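Side-chain contacts in geranylgeranyl pyrophosphate synthetase (Pyrococcus horikoshii, PDB 1WY0), which probably condenses isopentenyl diphosphate with shorter allylic diphosphates to build the twenty-carbon chain of geranylgeranyl diphosphate, as expected of a trans-prenyltransferase: residues Pro31-Glu36 with Val107-Leu112; His249-Ala254 with Gln260-Ile265; Glu256-Arg261 with Ile291-Lys296. All blocks are in the same frame, centred on the assembly; numbering follows the deposited sequence.

Contact 1 of 3, residues Pro31-Glu36 with Val107-Leu112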
loop_
_atom_site.group_PDB
_atom_site.type_symbol
_atom_site.label_atom_id
_atom_site.label_comp_id
_atom_site.label_asym_id
_atom_site.label_seq_id
_atom_site.Cartn_x
_atom_site.Cartn_y
_atom_site.Cartn_z
ATOM N N PRO A 31 9.286 8.556 -12.071
ATOM C CA PRO A 31 8.974 7.998 -13.381
ATOM C C PRO A 31 7.522 8.274 -13.801
ATOM O O PRO A 31 6.576 8.146 -13.033
ATOM C CB PRO A 31 9.229 6.494 -13.337
ATOM C CG PRO A 31 9.673 6.128 -11.927
ATOM C CD PRO A 31 9.319 7.463 -11.116
ATOM N N ARG A 32 7.372 8.694 -15.075
ATOM C CA ARG A 32 6.068 9.132 -15.572
ATOM C C ARG A 32 5.061 7.977 -15.674
ATOM O O ARG A 32 3.911 8.078 -15.261
ATOM C CB ARG A 32 6.270 9.752 -16.957
ATOM C CG ARG A 32 6.382 11.274 -16.916
ATOM C CD ARG A 32 7.121 11.813 -18.142
ATOM N NE ARG A 32 7.191 13.276 -18.100
ATOM C CZ ARG A 32 8.335 13.818 -17.654
ATOM N NH1 ARG A 32 9.335 13.036 -17.283
ATOM N NH2 ARG A 32 8.470 15.143 -17.631
ATOM N N VAL A 33 5.514 6.874 -16.297
ATOM C CA VAL A 33 4.623 5.727 -16.439
ATOM C C VAL A 33 3.952 5.369 -15.108
ATOM O O VAL A 33 2.799 4.959 -15.040
ATOM C CB VAL A 33 5.448 4.543 -16.944
ATOM C CG1 VAL A 33 6.454 4.111 -15.877
ATOM C CG2 VAL A 33 4.524 3.386 -17.265
ATOM N N LEU A 34 4.741 5.504 -14.030
ATOM C CA LEU A 34 4.197 5.264 -12.701
ATOM C C LEU A 34 3.239 6.385 -12.293
ATOM O O LEU A 34 2.201 6.156 -11.684
ATOM C CB LEU A 34 5.368 5.197 -11.719
ATOM C CG LEU A 34 4.906 5.210 -10.260
ATOM C CD1 LEU A 34 4.188 3.918 -9.868
ATOM C CD2 LEU A 34 6.064 5.374 -9.280
ATOM N N TYR A 35 3.631 7.632 -12.618
ATOM C CA TYR A 35 2.840 8.755 -12.115
ATOM C C TYR A 35 1.590 9.013 -12.967
ATOM O O TYR A 35 0.608 9.589 -12.518
ATOM C CB TYR A 35 3.729 10.000 -12.108
ATOM C CG TYR A 35 4.378 10.147 -10.779
ATOM C CD1 TYR A 35 3.729 10.844 -9.763
ATOM C CD2 TYR A 35 5.633 9.587 -10.537
ATOM C CE1 TYR A 35 4.322 10.971 -8.516
ATOM C CE2 TYR A 35 6.230 9.722 -9.293
ATOM C CZ TYR A 35 5.582 10.415 -8.287
ATOM O OH TYR A 35 6.166 10.545 -7.041
ATOM N N GLU A 36 1.630 8.580 -14.239
ATOM C CA GLU A 36 0.425 8.681 -15.056
ATOM C C GLU A 36 -0.543 7.546 -14.732
ATOM O O GLU A 36 -1.759 7.687 -14.765
ATOM C CB GLU A 36 0.832 8.623 -16.527
ATOM C CG GLU A 36 0.451 9.895 -17.283
ATOM C CD GLU A 36 -0.898 10.380 -16.801
ATOM O OE1 GLU A 36 -1.803 9.567 -16.680
ATOM O OE2 GLU A 36 -1.033 11.577 -16.554
ATOM N N VAL A 107 -0.576 -5.462 -14.660
ATOM C CA VAL A 107 -0.833 -5.725 -13.253
ATOM C C VAL A 107 0.268 -5.226 -12.311
ATOM O O VAL A 107 -0.023 -4.622 -11.278
ATOM C CB VAL A 107 -1.068 -7.245 -13.052
ATOM C CG1 VAL A 107 -1.109 -7.600 -11.580
ATOM C CG2 VAL A 107 -2.369 -7.637 -13.729
ATOM N N ASN A 108 1.525 -5.459 -12.675
ATOM C CA ASN A 108 2.646 -5.033 -11.839
ATOM C C ASN A 108 2.699 -3.523 -11.651
ATOM O O ASN A 108 2.832 -3.047 -10.528
ATOM C CB ASN A 108 3.973 -5.532 -12.429
ATOM C CG ASN A 108 4.083 -7.062 -12.427
ATOM O OD1 ASN A 108 3.275 -7.760 -11.812
ATOM N ND2 ASN A 108 5.092 -7.582 -13.108
ATOM N N MET A 109 2.606 -2.763 -12.740
ATOM C CA MET A 109 2.645 -1.314 -12.630
ATOM C C MET A 109 1.388 -0.793 -11.917
ATOM O O MET A 109 1.429 0.237 -11.242
ATOM C CB MET A 109 2.779 -0.673 -14.014
ATOM C CG MET A 109 3.034 0.844 -13.970
ATOM S SD MET A 109 4.564 1.268 -13.072
ATOM C CE MET A 109 5.818 0.482 -14.167
ATOM N N ALA A 110 0.277 -1.513 -12.054
ATOM C CA ALA A 110 -0.968 -1.125 -11.386
ATOM C C ALA A 110 -0.812 -1.315 -9.877
ATOM O O ALA A 110 -1.281 -0.502 -9.080
ATOM C CB ALA A 110 -2.119 -1.970 -11.902
ATOM N N ILE A 111 -0.158 -2.397 -9.476
ATOM C CA ILE A 111 0.054 -2.630 -8.061
ATOM C C ILE A 111 0.875 -1.457 -7.536
ATOM O O ILE A 111 0.498 -0.820 -6.541
ATOM C CB ILE A 111 0.823 -3.922 -7.823
ATOM C CG1 ILE A 111 -0.089 -5.117 -8.056
ATOM C CG2 ILE A 111 1.382 -3.939 -6.414
ATOM C CD1 ILE A 111 0.655 -6.490 -8.091
ATOM N N LEU A 112 1.992 -1.169 -8.210
ATOM C CA LEU A 112 2.851 -0.057 -7.807
ATOM C C LEU A 112 2.132 1.293 -7.784
ATOM O O LEU A 112 2.413 2.108 -6.918
ATOM C CB LEU A 112 4.066 0.056 -8.725
ATOM C CG LEU A 112 5.192 -0.929 -8.423
ATOM C CD1 LEU A 112 6.356 -0.607 -9.317
ATOM C CD2 LEU A 112 5.610 -0.837 -6.931
#
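In the all-helical polyprenyl synthetase fold, the start of helix 32-40 lies against the start of helix 107-126, and V33 and L34 meet M109 and L112 where the axes of 32-36 and 107-112 cross at -68°. The side chains that meet are all apolar, and no hydrogen bond joins the segments. M109 carries the contact by reaching across to the first turn of the other helix: its CG is anti to the backbone N (chi1 -172°), and bends at both following torsions fold the chain back. SD thereby comes 4.0 Å from L34 CA, and the methyl CE goes on to V33 CG1 at 4.1 Å, the two side chains crossing obliquely. An unbranched, flexible thioether suits this place because it can follow the uneven surface of a helix. L34 answers with one branch: CD1 touches M109 SD at 4.2 Å and reaches L112 CB at 4.0 Å, close also to the carbonyl oxygen of L112. A short branched V33 is enough at the partly exposed margin, where W105 of helix 101-105 also packs on it. L34 continues onto L116, one turn further along helix 107-126, while E158 and M89 of the second subunit pack on V33 and L112, placing this helix crossing at the dimer interface.

Contact 2 of 3, residues His249-Ala254 with Gln260-Ile265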
loop_
_atom_site.group_PDB
_atom_site.type_symbol
_atom_site.label_atom_id
_atom_site.label_comp_id
_atom_site.label_asym_id
_atom_site.label_seq_id
_atom_site.Cartn_x
_atom_site.Cartn_y
_atom_site.Cartn_z
ATOM N N HIS A 249 -30.052 -11.806 1.539
ATOM C CA HIS A 249 -31.417 -11.946 2.032
ATOM C C HIS A 249 -32.098 -13.106 1.325
ATOM O O HIS A 249 -32.816 -13.885 1.944
ATOM C CB HIS A 249 -32.225 -10.675 1.781
ATOM C CG HIS A 249 -33.665 -10.790 2.182
ATOM N ND1 HIS A 249 -34.636 -11.292 1.342
ATOM C CD2 HIS A 249 -34.305 -10.424 3.316
ATOM C CE1 HIS A 249 -35.812 -11.231 1.941
ATOM N NE2 HIS A 249 -35.637 -10.706 3.140
ATOM N N PHE A 250 -31.878 -13.224 0.024
ATOM C CA PHE A 250 -32.517 -14.301 -0.735
ATOM C C PHE A 250 -32.071 -15.692 -0.268
ATOM O O PHE A 250 -32.865 -16.607 -0.079
ATOM C CB PHE A 250 -32.180 -14.122 -2.215
ATOM C CG PHE A 250 -32.541 -15.370 -2.964
ATOM C CD1 PHE A 250 -31.554 -16.296 -3.274
ATOM C CD2 PHE A 250 -33.847 -15.577 -3.374
ATOM C CE1 PHE A 250 -31.876 -17.433 -4.001
ATOM C CE2 PHE A 250 -34.166 -16.721 -4.102
ATOM C CZ PHE A 250 -33.184 -17.653 -4.415
ATOM N N PHE A 251 -30.740 -15.855 -0.122
ATOM C CA PHE A 251 -30.217 -17.137 0.348
ATOM C C PHE A 251 -30.722 -17.477 1.756
ATOM O O PHE A 251 -30.876 -18.632 2.134
ATOM C CB PHE A 251 -28.686 -17.075 0.350
ATOM C CG PHE A 251 -28.165 -17.271 -1.045
ATOM C CD1 PHE A 251 -28.864 -18.070 -1.940
ATOM C CD2 PHE A 251 -26.975 -16.671 -1.425
ATOM C CE1 PHE A 251 -28.373 -18.264 -3.223
ATOM C CE2 PHE A 251 -26.490 -16.870 -2.714
ATOM C CZ PHE A 251 -27.184 -17.664 -3.615
ATOM N N GLU A 252 -30.951 -16.419 2.558
ATOM C CA GLU A 252 -31.446 -16.658 3.912
ATOM C C GLU A 252 -32.923 -17.084 3.937
ATOM O O GLU A 252 -33.389 -17.759 4.845
ATOM C CB GLU A 252 -31.248 -15.396 4.754
ATOM C CG GLU A 252 -30.970 -15.739 6.223
ATOM C CD GLU A 252 -30.173 -14.633 6.874
ATOM O OE1 GLU A 252 -29.004 -14.484 6.547
ATOM O OE2 GLU A 252 -30.718 -13.961 7.755
ATOM N N ASN A 253 -33.677 -16.657 2.909
ATOM C CA ASN A 253 -35.120 -16.842 3.000
ATOM C C ASN A 253 -35.695 -17.855 1.998
ATOM O O ASN A 253 -36.818 -18.332 2.141
ATOM C CB ASN A 253 -35.778 -15.474 2.817
ATOM C CG ASN A 253 -35.830 -14.756 4.142
ATOM O OD1 ASN A 253 -36.659 -15.037 5.003
ATOM N ND2 ASN A 253 -34.974 -13.722 4.257
ATOM N N ALA A 254 -34.919 -18.161 0.941
ATOM C CA ALA A 254 -35.498 -18.956 -0.146
ATOM C C ALA A 254 -35.537 -20.466 0.145
ATOM O O ALA A 254 -34.737 -21.000 0.904
ATOM C CB ALA A 254 -34.713 -18.686 -1.425
ATOM N N GLN A 260 -31.340 -23.525 -5.392
ATOM C CA GLN A 260 -30.581 -24.344 -6.341
ATOM C C GLN A 260 -30.732 -23.863 -7.781
ATOM O O GLN A 260 -29.791 -23.909 -8.561
ATOM C CB GLN A 260 -31.020 -25.808 -6.253
ATOM C CG GLN A 260 -30.891 -26.414 -4.865
ATOM C CD GLN A 260 -29.496 -26.257 -4.298
ATOM O OE1 GLN A 260 -28.520 -26.732 -4.884
ATOM N NE2 GLN A 260 -29.392 -25.586 -3.152
ATOM N N ARG A 261 -31.927 -23.417 -8.138
ATOM C CA ARG A 261 -32.090 -22.895 -9.491
ATOM C C ARG A 261 -31.367 -21.551 -9.652
ATOM O O ARG A 261 -30.721 -21.255 -10.652
ATOM C CB ARG A 261 -33.591 -22.732 -9.738
ATOM C CG ARG A 261 -33.911 -22.199 -11.132
ATOM C CD ARG A 261 -33.125 -22.922 -12.227
ATOM N NE ARG A 261 -33.564 -22.478 -13.552
ATOM C CZ ARG A 261 -32.779 -22.777 -14.597
ATOM N NH1 ARG A 261 -31.663 -23.461 -14.413
ATOM N NH2 ARG A 261 -33.117 -22.354 -15.816
ATOM N N PHE A 262 -31.520 -20.710 -8.615
ATOM C CA PHE A 262 -30.837 -19.425 -8.617
ATOM C C PHE A 262 -29.322 -19.595 -8.777
ATOM O O PHE A 262 -28.634 -18.812 -9.420
ATOM C CB PHE A 262 -31.144 -18.750 -7.281
ATOM C CG PHE A 262 -30.521 -17.387 -7.250
ATOM C CD1 PHE A 262 -31.123 -16.344 -7.943
ATOM C CD2 PHE A 262 -29.402 -17.158 -6.469
ATOM C CE1 PHE A 262 -30.603 -15.062 -7.844
ATOM C CE2 PHE A 262 -28.887 -15.870 -6.375
ATOM C CZ PHE A 262 -29.484 -14.820 -7.058
ATOM N N LEU A 263 -28.799 -20.652 -8.124
ATOM C CA LEU A 263 -27.357 -20.871 -8.155
ATOM C C LEU A 263 -26.861 -21.327 -9.530
ATOM O O LEU A 263 -25.731 -21.080 -9.930
ATOM C CB LEU A 263 -26.999 -21.905 -7.087
ATOM C CG LEU A 263 -26.644 -21.256 -5.747
ATOM C CD1 LEU A 263 -26.105 -22.268 -4.734
ATOM C CD2 LEU A 263 -25.574 -20.172 -5.877
ATOM N N LYS A 264 -27.728 -22.056 -10.250
ATOM C CA LYS A 264 -27.356 -22.425 -11.606
ATOM C C LYS A 264 -27.122 -21.173 -12.460
ATOM O O LYS A 264 -26.142 -21.046 -13.183
ATOM C CB LYS A 264 -28.476 -23.270 -12.207
ATOM C CG LYS A 264 -28.329 -24.756 -11.867
ATOM C CD LYS A 264 -29.112 -25.648 -12.827
ATOM C CE LYS A 264 -30.410 -26.170 -12.203
ATOM N NZ LYS A 264 -31.376 -26.460 -13.256
ATOM N N ILE A 265 -28.088 -20.237 -12.364
ATOM C CA ILE A 265 -28.033 -19.053 -13.216
ATOM C C ILE A 265 -27.436 -17.834 -12.502
ATOM O O ILE A 265 -27.752 -16.690 -12.801
ATOM C CB ILE A 265 -29.456 -18.727 -13.673
ATOM C CG1 ILE A 265 -30.361 -18.518 -12.457
ATOM C CG2 ILE A 265 -30.025 -19.900 -14.491
ATOM C CD1 ILE A 265 -31.814 -18.263 -12.853
#
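Three phenylalanines, F250, F251 and F262, make an aromatic cluster in which both pairs with F262 are oblique, neither a regular stack nor a T. F262 packs against both of the others, closing a triangle of rings, and its CD2 lies 3.5 Å from F250 CE1 and 3.6 Å from F251 CE1. The third side is closed by F251 CE1, which sits at the edge of the F250 ring, in its plane. The F250 ring brings CE1 over one face of the F262 ring, with the planes inclined at 46° and the centroids 4.5 Å apart; the two side chains slide past each other in opposite directions. F251 arrives differently, its side chain crossing that of F262 at about a right angle and the ring planes standing at 79°. The first torsions separate the two neighbours: CG of F250 is anti to the backbone N (chi1 167°), whereas CG of F251 lies beside it, and the rings therefore reach F262 by different routes from adjacent positions on helix 245-253. Phenylalanine suits all three places, since a wide, flat, wholly apolar group can bridge segment axes 11.5 Å apart without bringing a polar atom into the interior. At the less buried margin L263 adds its CD2, 3.7 Å from F251 CZ. Helix 283-296 packs on the same cluster through L293 and L294, and F266 stacks on F262. Without a hydrogen bond or charge pair between the segments, this helical hairpin is joined by dispersion and the hydrophobic effect, with ring electrostatics probably adding little directional preference.

Contact 3 of 3, residues Glu256-Arg261 with Ile291-Lys296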
loop_
_atom_site.group_PDB
_atom_site.type_symbol
_atom_site.label_atom_id
_atom_site.label_comp_id
_atom_site.label_asym_id
_atom_site.label_seq_id
_atom_site.Cartn_x
_atom_site.Cartn_y
_atom_site.Cartn_z
ATOM N N GLU A 256 -35.215 -24.555 -0.807
ATOM C CA GLU A 256 -34.179 -25.279 -1.530
ATOM C C GLU A 256 -34.306 -25.275 -3.041
ATOM O O GLU A 256 -33.319 -25.083 -3.752
ATOM C CB GLU A 256 -34.110 -26.718 -1.026
ATOM C CG GLU A 256 -33.260 -26.858 0.211
ATOM C CD GLU A 256 -31.850 -26.364 -0.027
ATOM O OE1 GLU A 256 -31.212 -26.839 -0.992
ATOM O OE2 GLU A 256 -31.386 -25.493 0.743
ATOM N N LYS A 257 -35.516 -25.493 -3.536
ATOM C CA LYS A 257 -35.753 -25.539 -4.949
ATOM C C LYS A 257 -35.291 -24.231 -5.622
ATOM O O LYS A 257 -34.591 -24.206 -6.625
ATOM C CB LYS A 257 -37.262 -25.734 -5.072
ATOM C CG LYS A 257 -37.686 -26.182 -6.449
ATOM C CD LYS A 257 -39.169 -25.930 -6.735
ATOM C CE LYS A 257 -39.343 -25.058 -7.988
ATOM N NZ LYS A 257 -40.671 -24.442 -7.992
ATOM N N ASP A 258 -35.711 -23.119 -5.034
ATOM C CA ASP A 258 -35.367 -21.822 -5.581
ATOM C C ASP A 258 -33.881 -21.509 -5.468
ATOM O O ASP A 258 -33.278 -21.056 -6.439
ATOM C CB ASP A 258 -36.228 -20.741 -4.925
ATOM C CG ASP A 258 -37.717 -20.924 -5.230
ATOM O OD1 ASP A 258 -38.030 -21.485 -6.295
ATOM O OD2 ASP A 258 -38.570 -20.505 -4.419
ATOM N N LYS A 259 -33.288 -21.775 -4.305
ATOM C CA LYS A 259 -31.861 -21.634 -4.025
ATOM C C LYS A 259 -30.996 -22.269 -5.119
ATOM O O LYS A 259 -30.042 -21.681 -5.612
ATOM C CB LYS A 259 -31.571 -22.300 -2.680
ATOM C CG LYS A 259 -31.743 -21.337 -1.503
ATOM C CD LYS A 259 -30.751 -21.619 -0.374
ATOM C CE LYS A 259 -31.435 -21.735 0.993
ATOM N NZ LYS A 259 -31.660 -23.145 1.313
ATOM N N GLN A 260 -31.340 -23.525 -5.392
ATOM C CA GLN A 260 -30.581 -24.344 -6.341
ATOM C C GLN A 260 -30.732 -23.863 -7.781
ATOM O O GLN A 260 -29.791 -23.909 -8.561
ATOM C CB GLN A 260 -31.020 -25.808 -6.253
ATOM C CG GLN A 260 -30.891 -26.414 -4.865
ATOM C CD GLN A 260 -29.496 -26.257 -4.298
ATOM O OE1 GLN A 260 -28.520 -26.732 -4.884
ATOM N NE2 GLN A 260 -29.392 -25.586 -3.152
ATOM N N ARG A 261 -31.927 -23.417 -8.138
ATOM C CA ARG A 261 -32.090 -22.895 -9.491
ATOM C C ARG A 261 -31.367 -21.551 -9.652
ATOM O O ARG A 261 -30.721 -21.255 -10.652
ATOM C CB ARG A 261 -33.591 -22.732 -9.738
ATOM C CG ARG A 261 -33.911 -22.199 -11.132
ATOM C CD ARG A 261 -33.125 -22.922 -12.227
ATOM N NE ARG A 261 -33.564 -22.478 -13.552
ATOM C CZ ARG A 261 -32.779 -22.777 -14.597
ATOM N NH1 ARG A 261 -31.663 -23.461 -14.413
ATOM N NH2 ARG A 261 -33.117 -22.354 -15.816
ATOM N N ILE A 291 -33.830 -12.454 -11.191
ATOM C CA ILE A 291 -34.374 -11.289 -10.518
ATOM C C ILE A 291 -35.773 -11.617 -9.997
ATOM O O ILE A 291 -36.184 -11.132 -8.942
ATOM C CB ILE A 291 -34.417 -10.080 -11.466
ATOM C CG1 ILE A 291 -32.982 -9.624 -11.741
ATOM C CG2 ILE A 291 -35.259 -8.963 -10.870
ATOM C CD1 ILE A 291 -32.847 -8.463 -12.704
ATOM N N ASP A 292 -36.492 -12.465 -10.729
ATOM C CA ASP A 292 -37.828 -12.865 -10.310
ATOM C C ASP A 292 -37.757 -13.692 -9.028
ATOM O O ASP A 292 -38.618 -13.583 -8.152
ATOM C CB ASP A 292 -38.514 -13.678 -11.409
ATOM C CG ASP A 292 -39.010 -12.810 -12.548
ATOM O OD1 ASP A 292 -39.207 -11.593 -12.327
ATOM O OD2 ASP A 292 -39.216 -13.349 -13.658
ATOM N N LEU A 293 -36.731 -14.528 -8.930
ATOM C CA LEU A 293 -36.543 -15.356 -7.750
ATOM C C LEU A 293 -36.302 -14.468 -6.540
ATOM O O LEU A 293 -36.769 -14.764 -5.452
ATOM C CB LEU A 293 -35.363 -16.308 -7.945
ATOM C CG LEU A 293 -35.719 -17.599 -8.671
ATOM C CD1 LEU A 293 -34.486 -18.470 -8.835
ATOM C CD2 LEU A 293 -36.786 -18.332 -7.877
ATOM N N LEU A 294 -35.582 -13.372 -6.748
ATOM C CA LEU A 294 -35.275 -12.425 -5.684
ATOM C C LEU A 294 -36.507 -11.642 -5.216
ATOM O O LEU A 294 -36.668 -11.367 -4.022
ATOM C CB LEU A 294 -34.206 -11.437 -6.163
ATOM C CG LEU A 294 -32.833 -12.000 -6.546
ATOM C CD1 LEU A 294 -31.946 -10.871 -7.025
ATOM C CD2 LEU A 294 -32.208 -12.706 -5.346
ATOM N N LYS A 295 -37.368 -11.276 -6.161
ATOM C CA LYS A 295 -38.567 -10.503 -5.841
ATOM C C LYS A 295 -39.582 -11.357 -5.077
ATOM O O LYS A 295 -40.331 -10.897 -4.224
ATOM C CB LYS A 295 -39.200 -10.043 -7.154
ATOM C CG LYS A 295 -38.473 -8.864 -7.795
ATOM C CD LYS A 295 -39.128 -8.470 -9.119
ATOM C CE LYS A 295 -38.464 -7.256 -9.779
ATOM N NZ LYS A 295 -39.211 -6.874 -10.980
ATOM N N LYS A 296 -39.611 -12.646 -5.462
ATOM C CA LYS A 296 -40.496 -13.596 -4.798
ATOM C C LYS A 296 -40.387 -13.503 -3.275
ATOM O O LYS A 296 -41.355 -13.671 -2.546
ATOM C CB LYS A 296 -40.088 -14.993 -5.262
ATOM C CG LYS A 296 -41.002 -16.105 -4.734
ATOM C CD LYS A 296 -40.721 -17.438 -5.437
ATOM C CE LYS A 296 -41.419 -18.643 -4.788
ATOM N NZ LYS A 296 -40.962 -19.882 -5.424
HETATM O O HOH W 1 -41.022 -23.257 -4.911
#
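D258 and K296 cross at about a right angle, and their charged ends meet in a salt bridge beside L293, whose methyls lie against oxygens of D258. With CG turned opposite the backbone N (chi1 -175°), K296 runs extended and carries its ammonium across to the neighbouring helix. NZ lies 2.7 Å from D258 OD2, on the syn side of that oxygen and 23° out of the carboxylate plane. The same OD2 also hydrogen-bonds to the hydroxyl of Y297, the residue after K296. This buried carboxylate is thus gripped from two sources, which probably favours its charged form. L293 slants across D258: its CD2 lies 3.7 Å from D258 OD1, while CD1 reaches the backbone O of D258, also at 3.7 Å. The forked leucine packs its two methyls along the short aspartate, and a lysine suits the solvent-exposed side because its long chain spans the distance while its ammonium stays near solvent. There a water weakly joins the ammonium groups of K257 and K296, whose NZ atoms are 5.2 Å apart. R261 only brushes L293, with CG 4.4 Å from CD1, and its guanidinium turns away to E289. A buried aspartate is therefore reached by a lysine from the exposed side, with L293 alongside. The segments 256-261 and 291-296 run at 149°, near-antiparallel neighbours within the all-helical polyprenyl synthetase fold.

How the contacts relate
Contact 1 stands apart from the other two: its centre is about 41 Å from that of contact 2 and about 44 Å from that of contact 3, with nearest atoms about 27 and 30 Å away. It joins helices 32-40 and 107-126 beside the second subunit. Contacts 2 and 3, with centres about 5 Å apart, share helix 256-264, which packs on helix 245-253 in one and on helix 283-296 in the other. They touch directly, F250 CB lying 3.4 Å from L294 CD2. The three later helices therefore form one small packing unit, which no other subunit touches through these segments. Along the chain, contact 1 closes before contact 2 opens, and contact 3 begins on the helix where contact 2 ends.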